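Local structure of hypothetical protein (1QYI) at residues I90-K95 with Q116-N121; N225-K228 with E233-I236; A292-N297 with N311-D316. The protein is of unknown function but belongs to the haloacid dehalogenase-like (HAD) family, and so is possibly a hydrolase. All blocks are in the same frame, centred on the assembly; numbering follows the deposited sequence.

Overall arrangement
From the N terminus the chain lays down strand 3-6 of the parallel sheet, then leaves for a long run of helices. There contact 1 joins the end of helix 77-93 to the loop after helix 111-115, closing 20 mostly helical residues. Back at the sheet, contact 2 closes only the short turn, residues 230-232, from helix 217-229 into strand 233-237. Contact 3 ties the end of helix 288-295 to the loop leading into strand 318-322, closing 13 residues that include helix 302-307. The three follow one another without nesting or crossing. Contact 1 lies across the chain's centre from contacts 2 and 3, whose centres are about 14 Å apart and which touch through I236 and A293.

Contact 1 of 3, residues I90-K95 with Q116-N121; sequences IDILKK and QNISTN
I92 and L93 meet I118 as purely aliphatic side chains, so no flat group of either segment has a face or an edge in this contact; the rings at its borders are phenylalanines from other parts of the chain. F104, on helix 98-106, touches both L93 and I118, while F126, from a loop, packs against I92. I118 does the bridging. Its two branches part at CB and each meets a different residue of the helix. CG2 lies 4.0 Å from I92 CG2, a methyl-to-methyl touch, and the longer branch brings CD1 to 3.8 Å from L93 CD2. The side chains cross at about a right angle in both pairs. In I118 a chi1 of -67° sets CG2 opposite the backbone N, and chi2 at 172° stretches the other branch straight out, which is how one residue can reach two consecutive positions of the helix. The contact lies within the long, mainly helical stretch that runs between the first strand of the sheet, 3-6, and the neighbouring strand 233-237, an insertion consistent with the cap domain that many HAD proteins carry after their first strand. Here it joins the C-terminal end of helix 77-93 to the irregular loop after helix 111-115. Along the backbone, K95 N bonds to I92 O at 3.2 Å, three residues back, while the bond from K94 N to I90 O is weak. On the I118 side the chain makes a brief 3-10 turn, with N121 N held to I118 O at 3.1 Å. All three touching side chains are buried, and the summed interface is modest, 119 Å². I90 packs on L151, F154 and A155 of helix 144-158, and K94 NZ makes a salt bridge to E158 on that same helix.

Contact 2 of 3, residues N225-K228 with E233-I236; sequences NDLK and ELGI
L234 supplies the apolar part of this contact, meeting L227 and K228 with separate methyls. Its CD2 lies 4.2 Å from L227 CB, near the root of that side chain. Its CD1 comes 4.0 Å from K228 CD, the aliphatic part of the lysine, and the two side chains cross there at about a right angle. F6 packs on L227, and Y257 and F258 on L234. Helix 217-229 turns here almost at once into strand 233-237, the tight helix-to-strand link of a Rossmann-like sheet, as expected of a HAD core. E233 and G235 make backbone hydrogen bonds with K2, I4 and F6, which places the strand beside strand 3-6. The polar part of the contact goes through a water, which accepts a hydrogen bond from L234 N at 3.2 Å and a weak one from K228 NZ at 3.0 Å. Bends at chi2, chi3 and chi4 (144°, 106° and 76°) fold the lysine round so that its ammonium comes to this water; NZ also has a weak bond to Y257 O. As for charge, E233 OE2 stays 5.4 Å from K228 NZ, so any attraction acts without direct contact.

Contact 3 of 3, residues A292-N297 with N311-D316; sequences AALYGN and NIVNKD
Y295 and L294, at the end of helix 288-295, make apolar contacts with I312 and V313. L294 and V313 reach toward each other tip to tip, CD1 to CG1 at 4.0 Å. I312 instead comes to the edge of the tyrosine ring, near its plane, with CD1 3.5 Å from Y295 CE2 and 3.4 Å from Y295 OH. V313 CG1 also lies 3.4 Å from that hydroxyl oxygen, so two aliphatic groups crowd round it. Within the helix, L294 CD2 rests against one face of the ring, 3.3 Å above its plane and toward the rim; a chi1 of -160° puts the leucine's CG opposite its backbone N, and from there CD1 reaches V313 while CD2 lies on the ring. Both segments belong to the helical connection that leads from strand 263-264 into the central strand 318-322 of the parallel sheet, consistent with the Rossmann-like HAD core: the loop at 311-316 feeds that strand, and V318 at its start touches both L294 and V313. I334, on helix 325-334, packs on I312 and V313 as well. Polar contact between the segments passes through a water at the ring's edge, in its plane. It is 2.9 Å from Y295 OH and donates to I312 O at 3.1 Å; the hydroxyl itself approaches that carbonyl at too poor an angle to bond. Backbone bonding finishes the helix: G296 N still reaches A292 O at 3.1 Å, but G296 then takes a phi of 143° and the chain departs. Its carbonyl O accepts a hydrogen bond from Y305 OH, on helix 302-307.

Contact 1 of 3, residues I90-K95 with Q116-N121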
ATOM      1  N   ILE A  90      16.816  14.956   9.687  1.00 26.60           N
ATOM      2  CA  ILE A  90      17.954  15.755   9.242  1.00 28.35           C
ATOM      3  C   ILE A  90      17.785  17.201   9.748  1.00 28.86           C
ATOM      4  O   ILE A  90      18.755  17.860  10.113  1.00 28.79           O
ATOM      5  CB  ILE A  90      18.064  15.727   7.671  1.00 26.39           C
ATOM      6  CG1 ILE A  90      18.504  14.346   7.210  1.00 24.44           C
ATOM      7  CG2 ILE A  90      19.075  16.753   7.175  1.00 28.18           C
ATOM      8  CD1 ILE A  90      18.173  14.048   5.766  1.00 28.07           C
ATOM      9  N   ASP A  91      16.539  17.668   9.784  1.00 29.69           N
ATOM     10  CA  ASP A  91      16.214  19.020  10.225  1.00 28.92           C
ATOM     11  C   ASP A  91      16.510  19.239  11.715  1.00 28.71           C
ATOM     12  O   ASP A  91      16.977  20.308  12.124  1.00 28.15           O
ATOM     13  CB  ASP A  91      14.739  19.315   9.918  1.00 29.31           C
ATOM     14  CG  ASP A  91      14.411  20.792   9.992  1.00 30.68           C
ATOM     15  OD1 ASP A  91      15.273  21.620   9.610  1.00 33.11           O
ATOM     16  OD2 ASP A  91      13.276  21.131  10.390  1.00 30.81           O
ATOM     17  N   ILE A  92      16.229  18.220  12.518  1.00 28.03           N
ATOM     18  CA  ILE A  92      16.463  18.264  13.955  1.00 27.89           C
ATOM     19  C   ILE A  92      17.961  18.078  14.229  1.00 29.48           C
ATOM     20  O   ILE A  92      18.505  18.653  15.175  1.00 30.20           O
ATOM     21  CB  ILE A  92      15.648  17.147  14.684  1.00 26.28           C
ATOM     22  CG1 ILE A  92      14.160  17.336  14.412  1.00 24.48           C
ATOM     23  CG2 ILE A  92      15.894  17.191  16.187  1.00 24.28           C
ATOM     24  CD1 ILE A  92      13.290  16.247  14.983  1.00 28.35           C
ATOM     25  N   LEU A  93      18.629  17.279  13.399  1.00 30.46           N
ATOM     26  CA  LEU A  93      20.057  17.027  13.572  1.00 32.97           C
ATOM     27  C   LEU A  93      20.941  18.220  13.234  1.00 36.17           C
ATOM     28  O   LEU A  93      22.098  18.271  13.651  1.00 39.40           O
ATOM     29  CB  LEU A  93      20.499  15.837  12.727  1.00 29.32           C
ATOM     30  CG  LEU A  93      19.930  14.498  13.163  1.00 28.37           C
ATOM     31  CD1 LEU A  93      20.266  13.469  12.110  1.00 29.78           C
ATOM     32  CD2 LEU A  93      20.492  14.101  14.516  1.00 26.49           C
ATOM     33  N   LYS A  94      20.406  19.173  12.481  1.00 37.58           N
ATOM     34  CA  LYS A  94      21.175  20.350  12.108  1.00 39.81           C
ATOM     35  C   LYS A  94      21.112  21.398  13.220  1.00 41.30           C
ATOM     36  O   LYS A  94      21.613  22.511  13.070  1.00 41.03           O
ATOM     37  CB  LYS A  94      20.634  20.922  10.796  1.00 42.15           C
ATOM     38  CG  LYS A  94      21.505  21.988  10.160  1.00 45.28           C
ATOM     39  CD  LYS A  94      20.972  22.396   8.793  1.00 47.99           C
ATOM     40  CE  LYS A  94      19.596  23.035   8.897  1.00 50.27           C
ATOM     41  NZ  LYS A  94      19.013  23.334   7.556  1.00 51.23           N
ATOM     42  N   LYS A  95      20.491  21.031  14.339  1.00 42.56           N
ATOM     43  CA  LYS A  95      20.372  21.927  15.483  1.00 43.44           C
ATOM     44  C   LYS A  95      21.356  21.525  16.586  1.00 44.16           C
ATOM     45  O   LYS A  95      21.535  22.255  17.562  1.00 45.58           O
ATOM     46  CB  LYS A  95      18.940  21.907  16.032  1.00 43.69           C
ATOM     47  CG  LYS A  95      17.870  22.306  15.021  1.00 43.51           C
ATOM     48  CD  LYS A  95      17.835  23.802  14.760  1.00 45.54           C
ATOM     49  CE  LYS A  95      17.141  24.556  15.894  1.00 50.04           C
ATOM     50  NZ  LYS A  95      15.665  24.267  15.960  1.00 52.03           N
ATOM     51  N   GLN A 116      16.637   8.264  20.917  1.00 25.40           N
ATOM     52  CA  GLN A 116      16.263   8.685  22.265  1.00 25.91           C
ATOM     53  C   GLN A 116      17.254   9.625  22.960  1.00 26.00           C
ATOM     54  O   GLN A 116      17.009  10.077  24.083  1.00 25.16           O
ATOM     55  CB  GLN A 116      16.062   7.450  23.130  1.00 25.78           C
ATOM     56  CG  GLN A 116      15.128   6.441  22.501  1.00 27.14           C
ATOM     57  CD  GLN A 116      15.124   5.119  23.236  1.00 26.93           C
ATOM     58  OE1 GLN A 116      14.356   4.216  22.909  1.00 29.65           O
ATOM     59  NE2 GLN A 116      15.992   4.995  24.228  1.00 25.27           N
ATOM     60  N   ASN A 117      18.357   9.933  22.289  1.00 25.89           N
ATOM     61  CA  ASN A 117      19.374  10.792  22.868  1.00 29.60           C
ATOM     62  C   ASN A 117      19.617  12.069  22.074  1.00 32.29           C
ATOM     63  O   ASN A 117      20.734  12.591  22.051  1.00 34.29           O
ATOM     64  CB  ASN A 117      20.691  10.021  22.989  1.00 30.85           C
ATOM     65  CG  ASN A 117      20.548   8.754  23.802  1.00 31.82           C
ATOM     66  OD1 ASN A 117      19.893   8.747  24.851  1.00 34.17           O
ATOM     67  ND2 ASN A 117      21.167   7.677  23.341  1.00 30.90           N
ATOM     68  N   ILE A 118      18.580  12.589  21.436  1.00 32.94           N
ATOM     69  CA  ILE A 118      18.738  13.790  20.633  1.00 34.57           C
ATOM     70  C   ILE A 118      18.004  14.987  21.225  1.00 37.00           C
ATOM     71  O   ILE A 118      18.537  16.094  21.256  1.00 37.78           O
ATOM     72  CB  ILE A 118      18.232  13.539  19.192  1.00 33.87           C
ATOM     73  CG1 ILE A 118      19.135  12.525  18.492  1.00 31.26           C
ATOM     74  CG2 ILE A 118      18.202  14.829  18.421  1.00 35.19           C
ATOM     75  CD1 ILE A 118      18.607  12.071  17.159  1.00 29.84           C
ATOM     76  N   SER A 119      16.784  14.748  21.697  1.00 38.90           N
ATOM     77  CA  SER A 119      15.942  15.787  22.277  1.00 40.90           C
ATOM     78  C   SER A 119      16.573  16.461  23.502  1.00 42.32           C
ATOM     79  O   SER A 119      16.342  17.646  23.756  1.00 41.51           O
ATOM     80  CB  SER A 119      14.587  15.177  22.653  1.00 42.44           C
ATOM     81  OG  SER A 119      13.596  16.179  22.848  1.00 45.05           O
ATOM     82  N   THR A 120      17.368  15.712  24.257  1.00 43.28           N
ATOM     83  CA  THR A 120      18.010  16.251  25.448  1.00 45.05           C
ATOM     84  C   THR A 120      19.120  17.256  25.130  1.00 44.39           C
ATOM     85  O   THR A 120      19.508  18.051  25.987  1.00 44.65           O
ATOM     86  CB  THR A 120      18.612  15.118  26.315  1.00 47.31           C
ATOM     87  OG1 THR A 120      19.719  14.506  25.630  1.00 47.08           O
ATOM     88  CG2 THR A 120      17.551  14.050  26.604  1.00 49.46           C
ATOM     89  N   ASN A 121      19.613  17.225  23.893  1.00 42.92           N
ATOM     90  CA  ASN A 121      20.693  18.112  23.460  1.00 42.76           C
ATOM     91  C   ASN A 121      20.218  19.308  22.640  1.00 43.28           C
ATOM     92  O   ASN A 121      21.028  20.014  22.029  1.00 44.63           O
ATOM     93  CB  ASN A 121      21.715  17.321  22.648  1.00 42.04           C
ATOM     94  CG  ASN A 121      22.445  16.292  23.482  1.00 41.32           C
ATOM     95  OD1 ASN A 121      22.724  15.187  23.020  1.00 40.38           O
ATOM     96  ND2 ASN A 121      22.768  16.657  24.716  1.00 41.67           N
TER

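Contact 2 of 3, residues N225-K228 with E233-I236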
ATOM      1  N   ASN A 225     -24.095 -12.497  -3.364  1.00 28.53           N
ATOM      2  CA  ASN A 225     -25.014 -13.608  -3.169  1.00 28.73           C
ATOM      3  C   ASN A 225     -25.828 -13.870  -4.438  1.00 29.12           C
ATOM      4  O   ASN A 225     -25.929 -15.009  -4.884  1.00 29.17           O
ATOM      5  CB  ASN A 225     -25.944 -13.298  -1.991  1.00 31.85           C
ATOM      6  CG  ASN A 225     -26.714 -14.513  -1.517  1.00 34.28           C
ATOM      7  OD1 ASN A 225     -26.132 -15.570  -1.245  1.00 35.40           O
ATOM      8  ND2 ASN A 225     -28.026 -14.368  -1.399  1.00 34.52           N
ATOM      9  N   ASP A 226     -26.406 -12.823  -5.020  1.00 29.35           N
ATOM     10  CA  ASP A 226     -27.188 -12.997  -6.239  1.00 29.91           C
ATOM     11  C   ASP A 226     -26.273 -13.421  -7.378  1.00 30.44           C
ATOM     12  O   ASP A 226     -26.667 -14.211  -8.230  1.00 31.02           O
ATOM     13  CB  ASP A 226     -27.915 -11.708  -6.630  1.00 30.48           C
ATOM     14  CG  ASP A 226     -28.810 -11.181  -5.529  1.00 32.76           C
ATOM     15  OD1 ASP A 226     -29.331 -11.988  -4.723  1.00 32.39           O
ATOM     16  OD2 ASP A 226     -29.012  -9.948  -5.486  1.00 35.17           O
ATOM     17  N   LEU A 227     -25.053 -12.888  -7.398  1.00 31.27           N
ATOM     18  CA  LEU A 227     -24.084 -13.231  -8.436  1.00 30.46           C
ATOM     19  C   LEU A 227     -23.906 -14.742  -8.451  1.00 30.56           C
ATOM     20  O   LEU A 227     -23.856 -15.363  -9.517  1.00 31.29           O
ATOM     21  CB  LEU A 227     -22.745 -12.550  -8.157  1.00 31.79           C
ATOM     22  CG  LEU A 227     -22.270 -11.398  -9.050  1.00 33.57           C
ATOM     23  CD1 LEU A 227     -23.423 -10.520  -9.492  1.00 31.96           C
ATOM     24  CD2 LEU A 227     -21.233 -10.593  -8.273  1.00 33.25           C
ATOM     25  N   LYS A 228     -23.817 -15.335  -7.265  1.00 29.94           N
ATOM     26  CA  LYS A 228     -23.670 -16.776  -7.159  1.00 28.82           C
ATOM     27  C   LYS A 228     -24.989 -17.412  -7.568  1.00 28.92           C
ATOM     28  O   LYS A 228     -25.010 -18.451  -8.233  1.00 29.29           O
ATOM     29  CB  LYS A 228     -23.288 -17.166  -5.726  1.00 30.93           C
ATOM     30  CG  LYS A 228     -21.772 -17.119  -5.465  1.00 32.94           C
ATOM     31  CD  LYS A 228     -21.460 -16.632  -4.056  1.00 31.69           C
ATOM     32  CE  LYS A 228     -20.997 -17.750  -3.150  1.00 32.83           C
ATOM     33  NZ  LYS A 228     -19.591 -18.143  -3.435  1.00 35.73           N
ATOM     34  N   GLU A 233     -19.253 -18.022 -10.533  1.00 32.66           N
ATOM     35  CA  GLU A 233     -18.196 -18.441  -9.623  1.00 33.77           C
ATOM     36  C   GLU A 233     -17.357 -17.183  -9.379  1.00 31.62           C
ATOM     37  O   GLU A 233     -16.955 -16.508 -10.329  1.00 31.03           O
ATOM     38  CB  GLU A 233     -17.340 -19.528 -10.275  1.00 37.86           C
ATOM     39  CG  GLU A 233     -16.779 -20.554  -9.300  1.00 44.96           C
ATOM     40  CD  GLU A 233     -17.868 -21.427  -8.699  1.00 48.71           C
ATOM     41  OE1 GLU A 233     -18.562 -22.131  -9.476  1.00 49.13           O
ATOM     42  OE2 GLU A 233     -18.027 -21.413  -7.453  1.00 49.67           O
ATOM     43  N   LEU A 234     -17.096 -16.861  -8.117  1.00 27.96           N
ATOM     44  CA  LEU A 234     -16.324 -15.663  -7.789  1.00 25.89           C
ATOM     45  C   LEU A 234     -14.822 -15.911  -7.583  1.00 24.93           C
ATOM     46  O   LEU A 234     -14.408 -17.009  -7.216  1.00 24.33           O
ATOM     47  CB  LEU A 234     -16.920 -14.997  -6.546  1.00 25.31           C
ATOM     48  CG  LEU A 234     -18.441 -14.789  -6.556  1.00 24.16           C
ATOM     49  CD1 LEU A 234     -18.847 -13.956  -5.350  1.00 21.98           C
ATOM     50  CD2 LEU A 234     -18.865 -14.091  -7.837  1.00 24.04           C
ATOM     51  N   GLY A 235     -14.018 -14.878  -7.837  1.00 23.16           N
ATOM     52  CA  GLY A 235     -12.576 -14.985  -7.680  1.00 22.43           C
ATOM     53  C   GLY A 235     -11.901 -13.668  -7.313  1.00 23.13           C
ATOM     54  O   GLY A 235     -12.444 -12.596  -7.590  1.00 23.49           O
ATOM     55  N   ILE A 236     -10.723 -13.741  -6.688  1.00 21.96           N
ATOM     56  CA  ILE A 236      -9.973 -12.541  -6.286  1.00 21.57           C
ATOM     57  C   ILE A 236      -8.494 -12.516  -6.719  1.00 18.99           C
ATOM     58  O   ILE A 236      -7.762 -13.477  -6.493  1.00 16.83           O
ATOM     59  CB  ILE A 236      -9.989 -12.341  -4.736  1.00 23.27           C
ATOM     60  CG1 ILE A 236     -11.406 -12.059  -4.252  1.00 25.16           C
ATOM     61  CG2 ILE A 236      -9.133 -11.137  -4.350  1.00 22.14           C
ATOM     62  CD1 ILE A 236     -11.973 -10.763  -4.780  1.00 25.75           C
TER
HETATM   63  O   HOH W   1     -17.133 -17.673  -5.047  1.00 58.76           O

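Contact 3 of 3, residues A292-N297 with N311-D316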
ATOM      1  N   ALA A 292      -4.487 -17.658 -11.828  1.00 23.39           N
ATOM      2  CA  ALA A 292      -4.462 -18.499 -10.644  1.00 23.80           C
ATOM      3  C   ALA A 292      -5.816 -18.443  -9.943  1.00 24.81           C
ATOM      4  O   ALA A 292      -6.277 -19.432  -9.376  1.00 24.38           O
ATOM      5  CB  ALA A 292      -3.371 -18.029  -9.706  1.00 22.00           C
ATOM      6  N   ALA A 293      -6.445 -17.275  -9.991  1.00 25.71           N
ATOM      7  CA  ALA A 293      -7.740 -17.062  -9.368  1.00 26.88           C
ATOM      8  C   ALA A 293      -8.855 -17.706 -10.182  1.00 29.07           C
ATOM      9  O   ALA A 293      -9.969 -17.916  -9.686  1.00 28.19           O
ATOM     10  CB  ALA A 293      -8.002 -15.581  -9.225  1.00 24.79           C
ATOM     11  N   LEU A 294      -8.544 -18.033 -11.428  1.00 30.20           N
ATOM     12  CA  LEU A 294      -9.526 -18.629 -12.315  1.00 33.04           C
ATOM     13  C   LEU A 294      -9.509 -20.152 -12.297  1.00 33.86           C
ATOM     14  O   LEU A 294     -10.542 -20.771 -12.066  1.00 34.23           O
ATOM     15  CB  LEU A 294      -9.302 -18.116 -13.739  1.00 34.90           C
ATOM     16  CG  LEU A 294     -10.468 -18.223 -14.730  1.00 36.35           C
ATOM     17  CD1 LEU A 294     -10.290 -17.213 -15.858  1.00 37.05           C
ATOM     18  CD2 LEU A 294     -10.546 -19.624 -15.263  1.00 37.62           C
ATOM     19  N   TYR A 295      -8.348 -20.757 -12.533  1.00 35.31           N
ATOM     20  CA  TYR A 295      -8.250 -22.213 -12.556  1.00 36.75           C
ATOM     21  C   TYR A 295      -7.996 -22.862 -11.194  1.00 37.74           C
ATOM     22  O   TYR A 295      -8.368 -24.013 -10.970  1.00 39.39           O
ATOM     23  CB  TYR A 295      -7.167 -22.649 -13.546  1.00 37.15           C
ATOM     24  CG  TYR A 295      -7.402 -22.172 -14.957  1.00 38.15           C
ATOM     25  CD1 TYR A 295      -8.589 -22.470 -15.628  1.00 38.81           C
ATOM     26  CD2 TYR A 295      -6.440 -21.406 -15.625  1.00 38.35           C
ATOM     27  CE1 TYR A 295      -8.816 -22.013 -16.928  1.00 39.30           C
ATOM     28  CE2 TYR A 295      -6.659 -20.943 -16.926  1.00 37.51           C
ATOM     29  CZ  TYR A 295      -7.849 -21.251 -17.570  1.00 38.64           C
ATOM     30  OH  TYR A 295      -8.088 -20.795 -18.849  1.00 39.98           O
ATOM     31  N   GLY A 296      -7.372 -22.131 -10.283  1.00 37.44           N
ATOM     32  CA  GLY A 296      -7.093 -22.691  -8.974  1.00 38.01           C
ATOM     33  C   GLY A 296      -5.744 -22.190  -8.507  1.00 39.09           C
ATOM     34  O   GLY A 296      -4.850 -21.960  -9.319  1.00 40.50           O
ATOM     35  N   ASN A 297      -5.580 -22.018  -7.205  1.00 37.51           N
ATOM     36  CA  ASN A 297      -4.323 -21.508  -6.700  1.00 37.78           C
ATOM     37  C   ASN A 297      -3.444 -22.576  -6.061  1.00 38.05           C
ATOM     38  O   ASN A 297      -3.332 -22.659  -4.841  1.00 38.58           O
ATOM     39  CB  ASN A 297      -4.586 -20.371  -5.716  1.00 35.85           C
ATOM     40  CG  ASN A 297      -3.314 -19.682  -5.280  1.00 37.70           C
ATOM     41  OD1 ASN A 297      -2.403 -19.461  -6.085  1.00 35.15           O
ATOM     42  ND2 ASN A 297      -3.253 -19.308  -4.008  1.00 41.20           N
ATOM     43  N   ASN A 311      -5.048 -15.372 -24.806  1.00 30.41           N
ATOM     44  CA  ASN A 311      -6.410 -15.776 -25.173  1.00 28.94           C
ATOM     45  C   ASN A 311      -6.759 -17.210 -24.765  1.00 27.33           C
ATOM     46  O   ASN A 311      -7.083 -18.038 -25.609  1.00 27.29           O
ATOM     47  CB  ASN A 311      -6.590 -15.614 -26.681  1.00 29.59           C
ATOM     48  CG  ASN A 311      -8.037 -15.719 -27.104  1.00 33.84           C
ATOM     49  OD1 ASN A 311      -8.339 -15.939 -28.279  1.00 37.09           O
ATOM     50  ND2 ASN A 311      -8.953 -15.548 -26.145  1.00 33.61           N
ATOM     51  N   ILE A 312      -6.708 -17.497 -23.472  1.00 26.42           N
ATOM     52  CA  ILE A 312      -7.001 -18.833 -22.995  1.00 26.42           C
ATOM     53  C   ILE A 312      -8.445 -18.988 -22.521  1.00 26.94           C
ATOM     54  O   ILE A 312      -8.835 -20.056 -22.048  1.00 26.32           O
ATOM     55  CB  ILE A 312      -6.062 -19.213 -21.844  1.00 25.53           C
ATOM     56  CG1 ILE A 312      -6.212 -18.207 -20.696  1.00 25.36           C
ATOM     57  CG2 ILE A 312      -4.629 -19.261 -22.351  1.00 25.82           C
ATOM     58  CD1 ILE A 312      -5.571 -18.644 -19.395  1.00 22.91           C
ATOM     59  N   VAL A 313      -9.236 -17.924 -22.638  1.00 27.19           N
ATOM     60  CA  VAL A 313     -10.629 -17.973 -22.204  1.00 27.33           C
ATOM     61  C   VAL A 313     -11.545 -17.214 -23.158  1.00 26.13           C
ATOM     62  O   VAL A 313     -11.108 -16.302 -23.858  1.00 23.81           O
ATOM     63  CB  VAL A 313     -10.799 -17.365 -20.779  1.00 28.33           C
ATOM     64  CG1 VAL A 313      -9.897 -18.093 -19.783  1.00 29.17           C
ATOM     65  CG2 VAL A 313     -10.475 -15.873 -20.800  1.00 27.94           C
ATOM     66  N   ASN A 314     -12.813 -17.607 -23.192  1.00 25.25           N
ATOM     67  CA  ASN A 314     -13.773 -16.928 -24.047  1.00 26.94           C
ATOM     68  C   ASN A 314     -14.276 -15.678 -23.353  1.00 25.56           C
ATOM     69  O   ASN A 314     -14.376 -15.622 -22.125  1.00 26.49           O
ATOM     70  CB  ASN A 314     -14.966 -17.827 -24.396  1.00 30.16           C
ATOM     71  CG  ASN A 314     -14.603 -18.941 -25.366  1.00 32.47           C
ATOM     72  OD1 ASN A 314     -13.874 -18.726 -26.342  1.00 32.85           O
ATOM     73  ND2 ASN A 314     -15.131 -20.135 -25.114  1.00 33.60           N
ATOM     74  N   LYS A 315     -14.614 -14.690 -24.167  1.00 23.63           N
ATOM     75  CA  LYS A 315     -15.105 -13.400 -23.715  1.00 23.90           C
ATOM     76  C   LYS A 315     -16.324 -13.469 -22.786  1.00 25.10           C
ATOM     77  O   LYS A 315     -16.504 -12.594 -21.941  1.00 24.76           O
ATOM     78  CB  LYS A 315     -15.439 -12.560 -24.943  1.00 24.50           C
ATOM     79  CG  LYS A 315     -15.234 -11.081 -24.779  1.00 26.23           C
ATOM     80  CD  LYS A 315     -13.788 -10.768 -24.442  1.00 29.30           C
ATOM     81  CE  LYS A 315     -13.371  -9.411 -25.011  1.00 32.34           C
ATOM     82  NZ  LYS A 315     -14.367  -8.324 -24.719  1.00 33.93           N
ATOM     83  N   ASP A 316     -17.155 -14.498 -22.935  1.00 25.17           N
ATOM     84  CA  ASP A 316     -18.352 -14.620 -22.107  1.00 26.87           C
ATOM     85  C   ASP A 316     -18.219 -15.501 -20.887  1.00 25.20           C
ATOM     86  O   ASP A 316     -19.180 -15.682 -20.135  1.00 24.67           O
ATOM     87  CB  ASP A 316     -19.536 -15.139 -22.926  1.00 31.00           C
ATOM     88  CG  ASP A 316     -20.375 -14.023 -23.500  1.00 36.74           C
ATOM     89  OD1 ASP A 316     -20.425 -12.937 -22.872  1.00 40.56           O
ATOM     90  OD2 ASP A 316     -21.010 -14.232 -24.555  1.00 36.61           O
TER
HETATM   91  O   HOH W   2     -10.565 -21.661 -20.046  1.00 32.89           O